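Local coordinates for Melibiose/raffinose/stachyose-binding protein MelE (Bacillus subtilis subsp. subtilis str. 168, PDB 4R6H) that binds melibiose, raffinose and stachyose and serves as the solute-binding component of the ABC transporter complex MelEDC-MsmX, which imports these sugars, at residues 94-102 / 374-382; 188-199 / 384-395. All blocks are in the same frame, centred on the assembly; numbering follows the deposited sequence. Where two conformers were deposited one is given.

Contact 1: 94-102 / 374-382; sequences THGWGKIRY and FDRLYLPNG
Trp97 sets its CG anti to the carbonyl carbon (chi1 -62°), which carries the indole across to Arg376, whose own CG takes the same position (chi1 -58°) and whose chain then runs extended from CG to NE. Arg376 lays its CA over the six-membered ring of Trp97, 4.0 Å from the centroid, a CH-pi contact, and its CD reaches NE1 of the indole at 3.5 Å. On the opposite face lies the guanidinium of Arg101, brought there by a bend at chi3, so two arginines hold the indole. A broad aromatic suits this place, because both aliphatic and cationic groups can lie against its faces. Beyond the ring, Arg376 NH1 gives a weak, bent hydrogen bond to His95 O at 2.8 Å. That carbonyl belongs to a type I' turn from Thr94 to Trp97, where the backbone angles of Gly96 would jam a CB against His95 O; a CB would also clash with Arg376 NH1. Family 1 solute-binding proteins have two lobes hinged about a sugar-binding cleft, and in this open conformation the contact joins the turn and weakly bonded helix 98-102 of one lobe to helix 374-378 and Asn381. A water donates to Gly96 O, 2.7 Å away, and Arg376 O. Ile100 CD1 meets Leu377 CD1 at 4.1 Å. Asn381 ND2 bonds to Glu76, its OD1 near the Arg101 guanidinium edge.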
loop_
_atom_site.group_PDB
_atom_site.type_symbol
_atom_site.label_atom_id
_atom_site.label_comp_id
_atom_site.label_asym_id
_atom_site.label_seq_id
_atom_site.Cartn_x
_atom_site.Cartn_y
_atom_site.Cartn_z
ATOM N N THR A 94 -0.373 12.938 -1.867
ATOM C CA THR A 94 0.820 12.669 -1.082
ATOM C C THR A 94 1.247 11.186 -1.068
ATOM O O THR A 94 2.366 10.895 -0.664
ATOM C CB THR A 94 0.661 13.189 0.355
ATOM O OG1 THR A 94 -0.474 12.576 0.964
ATOM C CG2 THR A 94 0.429 14.696 0.344
ATOM N N HIS A 95 0.350 10.288 -1.466
ATOM C CA HIS A 95 0.580 8.853 -1.662
ATOM C C HIS A 95 1.534 8.170 -0.691
ATOM O O HIS A 95 2.458 7.468 -1.116
ATOM C CB HIS A 95 0.988 8.590 -3.122
ATOM C CG HIS A 95 2.322 9.155 -3.524
ATOM N ND1 HIS A 95 3.407 8.347 -3.811
ATOM C CD2 HIS A 95 2.714 10.415 -3.810
ATOM C CE1 HIS A 95 4.423 9.101 -4.181
ATOM N NE2 HIS A 95 4.025 10.358 -4.206
ATOM N N GLY A 96 1.299 8.378 0.591
ATOM C CA GLY A 96 2.078 7.724 1.666
ATOM C C GLY A 96 3.267 8.476 2.188
ATOM O O GLY A 96 3.971 7.974 3.060
ATOM N N TRP A 97 3.488 9.680 1.669
ATOM C CA TRP A 97 4.625 10.510 2.031
ATOM C C TRP A 97 4.198 11.877 2.573
ATOM O O TRP A 97 4.997 12.812 2.525
ATOM C CB TRP A 97 5.528 10.699 0.806
ATOM C CG TRP A 97 6.130 9.450 0.245
ATOM C CD1 TRP A 97 5.582 8.622 -0.718
ATOM C CD2 TRP A 97 7.389 8.891 0.585
ATOM N NE1 TRP A 97 6.431 7.576 -0.967
ATOM C CE2 TRP A 97 7.546 7.710 -0.184
ATOM C CE3 TRP A 97 8.400 9.267 1.468
ATOM C CZ2 TRP A 97 8.701 6.914 -0.110
ATOM C CZ3 TRP A 97 9.542 8.466 1.552
ATOM C CH2 TRP A 97 9.663 7.297 0.772
ATOM N N GLY A 98 2.972 11.972 3.075
ATOM C CA GLY A 98 2.383 13.249 3.515
ATOM C C GLY A 98 3.251 14.071 4.463
ATOM O O GLY A 98 3.554 15.247 4.206
ATOM N N LYS A 99 3.711 13.442 5.540
ATOM C CA LYS A 99 4.476 14.168 6.545
ATOM C C LYS A 99 5.921 14.349 6.105
ATOM O O LYS A 99 6.446 15.458 6.114
ATOM C CB LYS A 99 4.424 13.453 7.874
ATOM C CG LYS A 99 3.028 13.257 8.420
ATOM C CD LYS A 99 3.146 12.476 9.719
ATOM C CE LYS A 99 1.936 12.644 10.589
ATOM N NZ LYS A 99 2.094 11.793 11.807
ATOM N N ILE A 100 6.550 13.259 5.684
ATOM C CA ILE A 100 7.994 13.256 5.428
ATOM C C ILE A 100 8.397 14.124 4.251
ATOM O O ILE A 100 9.375 14.849 4.314
ATOM C CB ILE A 100 8.532 11.817 5.192
ATOM C CG1 ILE A 100 8.485 11.031 6.513
ATOM C CG2 ILE A 100 9.943 11.846 4.597
ATOM C CD1 ILE A 100 9.270 9.737 6.516
ATOM N N ARG A 101 7.631 14.035 3.168
ATOM C CA ARG A 101 7.982 14.705 1.936
ATOM C C ARG A 101 7.227 16.021 1.768
ATOM O O ARG A 101 7.769 16.980 1.228
ATOM C CB ARG A 101 7.671 13.764 0.779
ATOM C CG ARG A 101 8.152 14.207 -0.577
ATOM C CD ARG A 101 8.075 13.099 -1.614
ATOM N NE ARG A 101 8.947 11.935 -1.367
ATOM C CZ ARG A 101 8.916 10.784 -2.044
ATOM N NH1 ARG A 101 8.054 10.573 -3.048
ATOM N NH2 ARG A 101 9.750 9.800 -1.725
ATOM N N TYR A 102 5.974 16.069 2.217
ATOM C CA TYR A 102 5.121 17.238 1.928
ATOM C C TYR A 102 4.769 18.126 3.113
ATOM O O TYR A 102 4.013 19.088 2.952
ATOM C CB TYR A 102 3.849 16.766 1.243
ATOM C CG TYR A 102 4.115 16.259 -0.137
ATOM C CD1 TYR A 102 4.345 17.167 -1.173
ATOM C CD2 TYR A 102 4.140 14.909 -0.451
ATOM C CE1 TYR A 102 4.571 16.743 -2.449
ATOM C CE2 TYR A 102 4.355 14.463 -1.758
ATOM C CZ TYR A 102 4.586 15.406 -2.755
ATOM O OH TYR A 102 4.782 15.026 -4.063
ATOM N N PHE A 374 6.394 0.285 5.618
ATOM C CA PHE A 374 7.672 0.416 6.324
ATOM C C PHE A 374 8.630 1.322 5.554
ATOM O O PHE A 374 9.309 2.204 6.158
ATOM C CB PHE A 374 8.271 -0.987 6.504
ATOM C CG PHE A 374 9.630 -1.021 7.124
ATOM C CD1 PHE A 374 9.751 -0.973 8.501
ATOM C CD2 PHE A 374 10.749 -1.182 6.348
ATOM C CE1 PHE A 374 10.977 -1.063 9.103
ATOM C CE2 PHE A 374 12.009 -1.264 6.957
ATOM C CZ PHE A 374 12.098 -1.206 8.325
ATOM N N ASP A 375 8.757 1.115 4.250
ATOM C CA ASP A 375 9.796 1.832 3.520
ATOM C C ASP A 375 9.531 3.326 3.448
ATOM O O ASP A 375 10.480 4.126 3.415
ATOM C CB ASP A 375 10.015 1.258 2.111
ATOM C CG ASP A 375 8.875 1.584 1.145
ATOM O OD1 ASP A 375 7.707 1.221 1.404
ATOM O OD2 ASP A 375 9.151 2.243 0.114
ATOM N N ARG A 376 8.265 3.700 3.429
ATOM C CA ARG A 376 7.891 5.098 3.321
ATOM C C ARG A 376 8.155 5.868 4.600
ATOM O O ARG A 376 8.465 7.052 4.565
ATOM C CB ARG A 376 6.426 5.208 2.812
ATOM C CG ARG A 376 6.256 4.516 1.463
ATOM C CD ARG A 376 4.941 4.846 0.743
ATOM N NE ARG A 376 4.506 3.714 -0.094
ATOM C CZ ARG A 376 3.366 3.659 -0.789
ATOM N NH1 ARG A 376 2.526 4.683 -0.798
ATOM N NH2 ARG A 376 3.057 2.557 -1.480
ATOM N N LEU A 377 8.113 5.213 5.741
ATOM C CA LEU A 377 8.350 5.896 6.971
ATOM C C LEU A 377 9.758 5.722 7.541
ATOM O O LEU A 377 10.257 6.625 8.194
ATOM C CB LEU A 377 7.253 5.473 7.973
ATOM C CG LEU A 377 6.900 6.417 9.128
ATOM C CD1 LEU A 377 6.310 7.712 8.588
ATOM C CD2 LEU A 377 5.933 5.772 10.102
ATOM N N TYR A 378 10.403 4.572 7.287
ATOM C CA TYR A 378 11.604 4.162 8.026
ATOM C C TYR A 378 12.881 4.041 7.206
ATOM O O TYR A 378 13.952 3.925 7.792
ATOM C CB TYR A 378 11.309 2.862 8.795
ATOM C CG TYR A 378 10.271 3.066 9.856
ATOM C CD1 TYR A 378 10.584 3.803 10.996
ATOM C CD2 TYR A 378 8.975 2.585 9.738
ATOM C CE1 TYR A 378 9.646 4.057 11.978
ATOM C CE2 TYR A 378 8.028 2.813 10.706
ATOM C CZ TYR A 378 8.350 3.571 11.831
ATOM O OH TYR A 378 7.418 3.806 12.827
ATOM N N LEU A 379 12.785 4.079 5.864
ATOM C CA LEU A 379 13.898 3.905 4.976
ATOM C C LEU A 379 14.052 5.127 4.077
ATOM O O LEU A 379 13.047 5.775 3.706
ATOM C CB LEU A 379 13.699 2.655 4.098
ATOM C CG LEU A 379 13.636 1.329 4.859
ATOM C CD1 LEU A 379 13.516 0.183 3.926
ATOM C CD2 LEU A 379 14.832 1.140 5.802
ATOM N N PRO A 380 15.294 5.419 3.699
ATOM C CA PRO A 380 15.476 6.504 2.732
ATOM C C PRO A 380 14.878 6.158 1.375
ATOM O O PRO A 380 14.795 4.990 0.972
ATOM C CB PRO A 380 16.993 6.620 2.629
ATOM C CG PRO A 380 17.530 5.289 3.040
ATOM C CD PRO A 380 16.568 4.777 4.067
ATOM N N ASN A 381 14.447 7.194 0.667
ATOM C CA ASN A 381 13.888 7.019 -0.642
ATOM C C ASN A 381 14.874 6.308 -1.547
ATOM O O ASN A 381 16.065 6.651 -1.578
ATOM C CB ASN A 381 13.531 8.406 -1.210
ATOM C CG ASN A 381 12.742 8.332 -2.499
ATOM O OD1 ASN A 381 11.970 7.402 -2.732
ATOM N ND2 ASN A 381 12.914 9.342 -3.333
ATOM N N GLY A 382 14.384 5.297 -2.278
ATOM C CA GLY A 382 15.219 4.462 -3.102
ATOM C C GLY A 382 15.331 3.025 -2.595
ATOM O O GLY A 382 15.764 2.159 -3.327
HETATM O O HOH W 1 6.108 8.588 4.664
#

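Contact 2: 188-199 / 384-395; sequences GYDKSSFAQYYD and WDVLGTVGQELA
The indole of Trp384 takes the methyl of Ala195 squarely over one face, CB lying 3.6 Å from the centroid of the six-membered ring and 2° off its normal; Asp199 turns OD2 to the ring edge, 3.3 Å from Trp384 CZ3, while its OD1 probably bonds to Asp375 N. The Phe194 ring turns one face to the backbone of Gly391, and its CZ meets Ala395 CB at 3.6 Å. Tyr198 presents its edge to Gly391 CA. Replacing Trp384 with an alanine would probably leave the Ala195 methyl without its aromatic cover and open a gap beside the Asp199 carboxylate. Glycines allow the close approach: a CB on Gly388 would strike Lys191 O, and one on Gly391 would strike Phe194 CB. Gln392, its chain extended, sends NE2 to Gly188 O at 2.8 Å, nearly straight (172°) and in the carbonyl plane. Asp190 OD1 accepts from Ser192 N, a capping bond at the turn leading into the helix, while OD2 pairs with Lys253. The axes of the two helical segments pass 6.9 Å apart at 107°, and Phe194 and Tyr198 give knobs-into-holes packing within one lobe of the solute-binding fold, brought close by Gly388 and Gly391.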
loop_
_atom_site.group_PDB
_atom_site.type_symbol
_atom_site.label_atom_id
_atom_site.label_comp_id
_atom_site.label_asym_id
_atom_site.label_seq_id
_atom_site.Cartn_x
_atom_site.Cartn_y
_atom_site.Cartn_z
ATOM N N GLY A 188 7.938 -13.405 -9.549
ATOM C CA GLY A 188 9.283 -12.988 -9.259
ATOM C C GLY A 188 9.979 -12.374 -10.463
ATOM O O GLY A 188 11.053 -11.797 -10.319
ATOM N N TYR A 189 9.410 -12.484 -11.665
ATOM C CA TYR A 189 9.941 -11.744 -12.800
ATOM C C TYR A 189 10.020 -10.259 -12.503
ATOM O O TYR A 189 10.967 -9.525 -12.971
ATOM C CB TYR A 189 9.087 -11.992 -14.054
ATOM C CG TYR A 189 9.696 -11.420 -15.302
ATOM C CD1 TYR A 189 10.562 -12.191 -16.054
ATOM C CD2 TYR A 189 9.405 -10.141 -15.699
ATOM C CE1 TYR A 189 11.131 -11.679 -17.209
ATOM C CE2 TYR A 189 9.959 -9.597 -16.868
ATOM C CZ TYR A 189 10.841 -10.387 -17.606
ATOM O OH TYR A 189 11.410 -9.875 -18.770
ATOM N N ASP A 190 9.031 -9.748 -11.749
ATOM C CA ASP A 190 8.950 -8.339 -11.343
ATOM C C ASP A 190 9.557 -8.257 -9.943
ATOM O O ASP A 190 9.037 -8.849 -8.992
ATOM C CB ASP A 190 7.509 -7.855 -11.336
ATOM C CG ASP A 190 7.359 -6.353 -11.036
ATOM O OD1 ASP A 190 8.270 -5.705 -10.464
ATOM O OD2 ASP A 190 6.299 -5.772 -11.376
ATOM N N LYS A 191 10.644 -7.511 -9.826
ATOM C CA LYS A 191 11.321 -7.418 -8.519
ATOM C C LYS A 191 10.415 -6.868 -7.436
ATOM O O LYS A 191 10.621 -7.203 -6.252
ATOM C CB LYS A 191 12.602 -6.558 -8.624
ATOM C CG LYS A 191 12.387 -5.096 -8.909
ATOM C CD LYS A 191 13.663 -4.264 -8.712
ATOM C CE LYS A 191 14.937 -5.046 -9.000
ATOM N NZ LYS A 191 16.162 -4.188 -9.071
ATOM N N SER A 192 9.426 -6.065 -7.790
ATOM C CA SER A 192 8.555 -5.458 -6.779
ATOM C C SER A 192 7.790 -6.582 -6.024
ATOM O O SER A 192 7.289 -6.360 -4.906
ATOM C CB SER A 192 7.592 -4.430 -7.409
ATOM O OG SER A 192 6.590 -5.110 -8.090
ATOM N N SER A 193 7.640 -7.761 -6.622
ATOM C CA SER A 193 6.975 -8.883 -5.920
ATOM C C SER A 193 7.718 -9.245 -4.653
ATOM O O SER A 193 7.112 -9.585 -3.622
ATOM C CB SER A 193 6.862 -10.089 -6.853
ATOM O OG SER A 193 6.072 -9.699 -7.981
ATOM N N PHE A 194 9.044 -9.251 -4.718
ATOM C CA PHE A 194 9.825 -9.539 -3.514
ATOM C C PHE A 194 9.922 -8.340 -2.599
ATOM O O PHE A 194 9.933 -8.466 -1.364
ATOM C CB PHE A 194 11.217 -10.036 -3.865
ATOM C CG PHE A 194 11.207 -11.308 -4.660
ATOM C CD1 PHE A 194 10.766 -12.484 -4.066
ATOM C CD2 PHE A 194 11.624 -11.344 -5.993
ATOM C CE1 PHE A 194 10.748 -13.666 -4.781
ATOM C CE2 PHE A 194 11.611 -12.521 -6.707
ATOM C CZ PHE A 194 11.158 -13.678 -6.113
ATOM N N ALA A 195 9.966 -7.136 -3.168
ATOM C CA ALA A 195 9.951 -5.970 -2.342
ATOM C C ALA A 195 8.722 -5.932 -1.457
ATOM O O ALA A 195 8.781 -5.505 -0.290
ATOM C CB ALA A 195 10.080 -4.687 -3.164
ATOM N N GLN A 196 7.580 -6.308 -2.010
ATOM C CA GLN A 196 6.346 -6.280 -1.244
ATOM C C GLN A 196 6.427 -7.203 -0.004
ATOM O O GLN A 196 5.935 -6.873 1.084
ATOM C CB GLN A 196 5.160 -6.682 -2.133
ATOM C CG GLN A 196 3.846 -6.569 -1.401
ATOM C CD GLN A 196 2.601 -6.671 -2.248
ATOM O OE1 GLN A 196 2.655 -6.712 -3.466
ATOM N NE2 GLN A 196 1.444 -6.657 -1.575
ATOM N N TYR A 197 7.012 -8.380 -0.225
ATOM C CA TYR A 197 7.228 -9.336 0.863
ATOM C C TYR A 197 8.073 -8.699 1.978
ATOM O O TYR A 197 7.719 -8.722 3.172
ATOM C CB TYR A 197 7.871 -10.635 0.306
ATOM C CG TYR A 197 8.527 -11.469 1.366
ATOM C CD1 TYR A 197 7.775 -12.312 2.198
ATOM C CD2 TYR A 197 9.879 -11.350 1.595
ATOM C CE1 TYR A 197 8.396 -13.034 3.226
ATOM C CE2 TYR A 197 10.500 -12.047 2.615
ATOM C CZ TYR A 197 9.763 -12.920 3.392
ATOM O OH TYR A 197 10.396 -13.606 4.421
ATOM N N TYR A 198 9.234 -8.196 1.586
ATOM C CA TYR A 198 10.128 -7.589 2.570
ATOM C C TYR A 198 9.474 -6.419 3.279
ATOM O O TYR A 198 9.582 -6.275 4.499
ATOM C CB TYR A 198 11.426 -7.157 1.943
ATOM C CG TYR A 198 12.465 -8.230 1.674
ATOM C CD1 TYR A 198 13.058 -8.950 2.714
ATOM C CD2 TYR A 198 12.965 -8.440 0.398
ATOM C CE1 TYR A 198 14.060 -9.889 2.472
ATOM C CE2 TYR A 198 13.966 -9.355 0.163
ATOM C CZ TYR A 198 14.533 -10.059 1.202
ATOM O OH TYR A 198 15.530 -10.971 0.908
ATOM N N ASP A 199 8.858 -5.527 2.497
ATOM C CA ASP A 199 8.289 -4.308 3.049
ATOM C C ASP A 199 7.173 -4.610 4.045
ATOM O O ASP A 199 7.150 -4.040 5.168
ATOM C CB ASP A 199 7.794 -3.415 1.875
ATOM C CG ASP A 199 7.737 -1.951 2.205
ATOM O OD1 ASP A 199 8.349 -1.491 3.152
ATOM O OD2 ASP A 199 7.150 -1.230 1.401
ATOM N N TRP A 384 13.017 0.825 -1.809
ATOM C CA TRP A 384 12.043 -0.108 -2.403
ATOM C C TRP A 384 12.660 -0.930 -3.505
ATOM O O TRP A 384 12.543 -2.144 -3.548
ATOM C CB TRP A 384 10.811 0.643 -2.899
ATOM C CG TRP A 384 9.853 -0.173 -3.697
ATOM C CD1 TRP A 384 9.753 -0.247 -5.076
ATOM C CD2 TRP A 384 8.863 -1.071 -3.181
ATOM N NE1 TRP A 384 8.723 -1.096 -5.433
ATOM C CE2 TRP A 384 8.146 -1.597 -4.297
ATOM C CE3 TRP A 384 8.435 -1.396 -1.898
ATOM C CZ2 TRP A 384 7.081 -2.501 -4.142
ATOM C CZ3 TRP A 384 7.389 -2.266 -1.744
ATOM C CH2 TRP A 384 6.710 -2.809 -2.866
ATOM N N ASP A 385 13.364 -0.259 -4.417
ATOM C CA ASP A 385 13.990 -0.968 -5.514
ATOM C C ASP A 385 15.087 -1.925 -5.014
ATOM O O ASP A 385 15.235 -2.998 -5.546
ATOM C CB ASP A 385 14.545 0.016 -6.555
ATOM C CG ASP A 385 13.478 0.520 -7.543
ATOM O OD1 ASP A 385 12.383 -0.069 -7.665
ATOM O OD2 ASP A 385 13.753 1.519 -8.228
ATOM N N VAL A 386 15.825 -1.507 -3.989
ATOM C CA VAL A 386 16.890 -2.316 -3.431
ATOM C C VAL A 386 16.294 -3.580 -2.787
ATOM O O VAL A 386 16.797 -4.666 -2.975
ATOM C CB VAL A 386 17.675 -1.554 -2.365
ATOM C CG1 VAL A 386 18.754 -2.454 -1.777
ATOM C CG2 VAL A 386 18.333 -0.316 -2.978
ATOM N N LEU A 387 15.176 -3.445 -2.065
ATOM C CA LEU A 387 14.514 -4.649 -1.473
ATOM C C LEU A 387 14.106 -5.647 -2.576
ATOM O O LEU A 387 14.231 -6.845 -2.432
ATOM C CB LEU A 387 13.302 -4.217 -0.630
ATOM C CG LEU A 387 13.606 -3.425 0.646
ATOM C CD1 LEU A 387 12.306 -2.862 1.195
ATOM C CD2 LEU A 387 14.347 -4.255 1.683
ATOM N N GLY A 388 13.576 -5.116 -3.676
ATOM C CA GLY A 388 13.184 -5.962 -4.789
ATOM C C GLY A 388 14.370 -6.687 -5.403
ATOM O O GLY A 388 14.315 -7.908 -5.614
ATOM N N THR A 389 15.445 -5.919 -5.622
ATOM C CA THR A 389 16.734 -6.406 -6.131
ATOM C C THR A 389 17.242 -7.591 -5.332
ATOM O O THR A 389 17.517 -8.661 -5.878
ATOM C CB THR A 389 17.846 -5.296 -6.090
ATOM O OG1 THR A 389 17.627 -4.327 -7.112
ATOM C CG2 THR A 389 19.218 -5.863 -6.219
ATOM N N VAL A 390 17.367 -7.410 -4.031
ATOM C CA VAL A 390 17.997 -8.448 -3.219
ATOM C C VAL A 390 17.115 -9.694 -3.163
ATOM O O VAL A 390 17.600 -10.829 -3.149
ATOM C CB VAL A 390 18.428 -7.972 -1.814
ATOM C CG1 VAL A 390 19.444 -6.834 -1.936
ATOM C CG2 VAL A 390 17.253 -7.610 -0.909
ATOM N N GLY A 391 15.796 -9.485 -3.134
ATOM C CA GLY A 391 14.918 -10.623 -3.141
ATOM C C GLY A 391 14.990 -11.409 -4.428
ATOM O O GLY A 391 14.995 -12.635 -4.420
ATOM N N GLN A 392 15.096 -10.704 -5.564
ATOM C CA GLN A 392 15.217 -11.386 -6.826
ATOM C C GLN A 392 16.556 -12.125 -6.923
ATOM O O GLN A 392 16.631 -13.267 -7.422
ATOM C CB GLN A 392 15.090 -10.358 -7.947
ATOM C CG GLN A 392 14.517 -10.907 -9.205
ATOM C CD GLN A 392 14.220 -9.799 -10.188
ATOM O OE1 GLN A 392 15.067 -8.912 -10.428
ATOM N NE2 GLN A 392 13.025 -9.824 -10.757
ATOM N N GLU A 393 17.618 -11.510 -6.403
ATOM C CA GLU A 393 18.908 -12.176 -6.380
ATOM C C GLU A 393 18.942 -13.404 -5.443
ATOM O O GLU A 393 19.612 -14.398 -5.713
ATOM C CB GLU A 393 20.018 -11.167 -6.039
ATOM C CG GLU A 393 20.285 -10.200 -7.174
ATOM C CD GLU A 393 21.614 -9.503 -7.024
ATOM O OE1 GLU A 393 21.680 -8.607 -6.188
ATOM O OE2 GLU A 393 22.555 -9.842 -7.772
ATOM N N LEU A 394 18.199 -13.334 -4.341
ATOM C CA LEU A 394 18.051 -14.477 -3.464
ATOM C C LEU A 394 17.336 -15.587 -4.232
ATOM O O LEU A 394 17.818 -16.731 -4.287
ATOM C CB LEU A 394 17.253 -14.080 -2.209
ATOM C CG LEU A 394 17.022 -15.207 -1.193
ATOM C CD1 LEU A 394 16.614 -14.532 0.104
ATOM C CD2 LEU A 394 15.933 -16.229 -1.569
ATOM N N ALA A 395 16.218 -15.265 -4.878
ATOM C CA ALA A 395 15.423 -16.300 -5.537
ATOM C C ALA A 395 16.195 -16.943 -6.676
ATOM O O ALA A 395 15.987 -18.125 -7.004
ATOM C CB ALA A 395 14.101 -15.735 -6.058
#

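Contacts 1 and 2 have centres 19 Å apart; they are joined through the chain, helix 383-395 following helix 374-378, and also touch directly. Asp199 bridges them: while its OD2 lies beside the indole of Trp384, its OD1 probably accepts a hydrogen bond from Asp375 N at 2.9 Å, at the start of helix 374-378. Packing adds to this, with Asp375 OD2 3.8 Å from Trp384 CB and Leu379 CD1 4.3 Å from Leu387 CD1. Contact 1 is a surface contact with a bridging water, whereas contact 2 is partly buried. Their segments alternate along the chain, so 188-199 falls between the two halves of contact 1. In such proteins the sugar site lies in the cleft between the lobes, which contact 1 spans in this open form; contact 2 packs within one lobe.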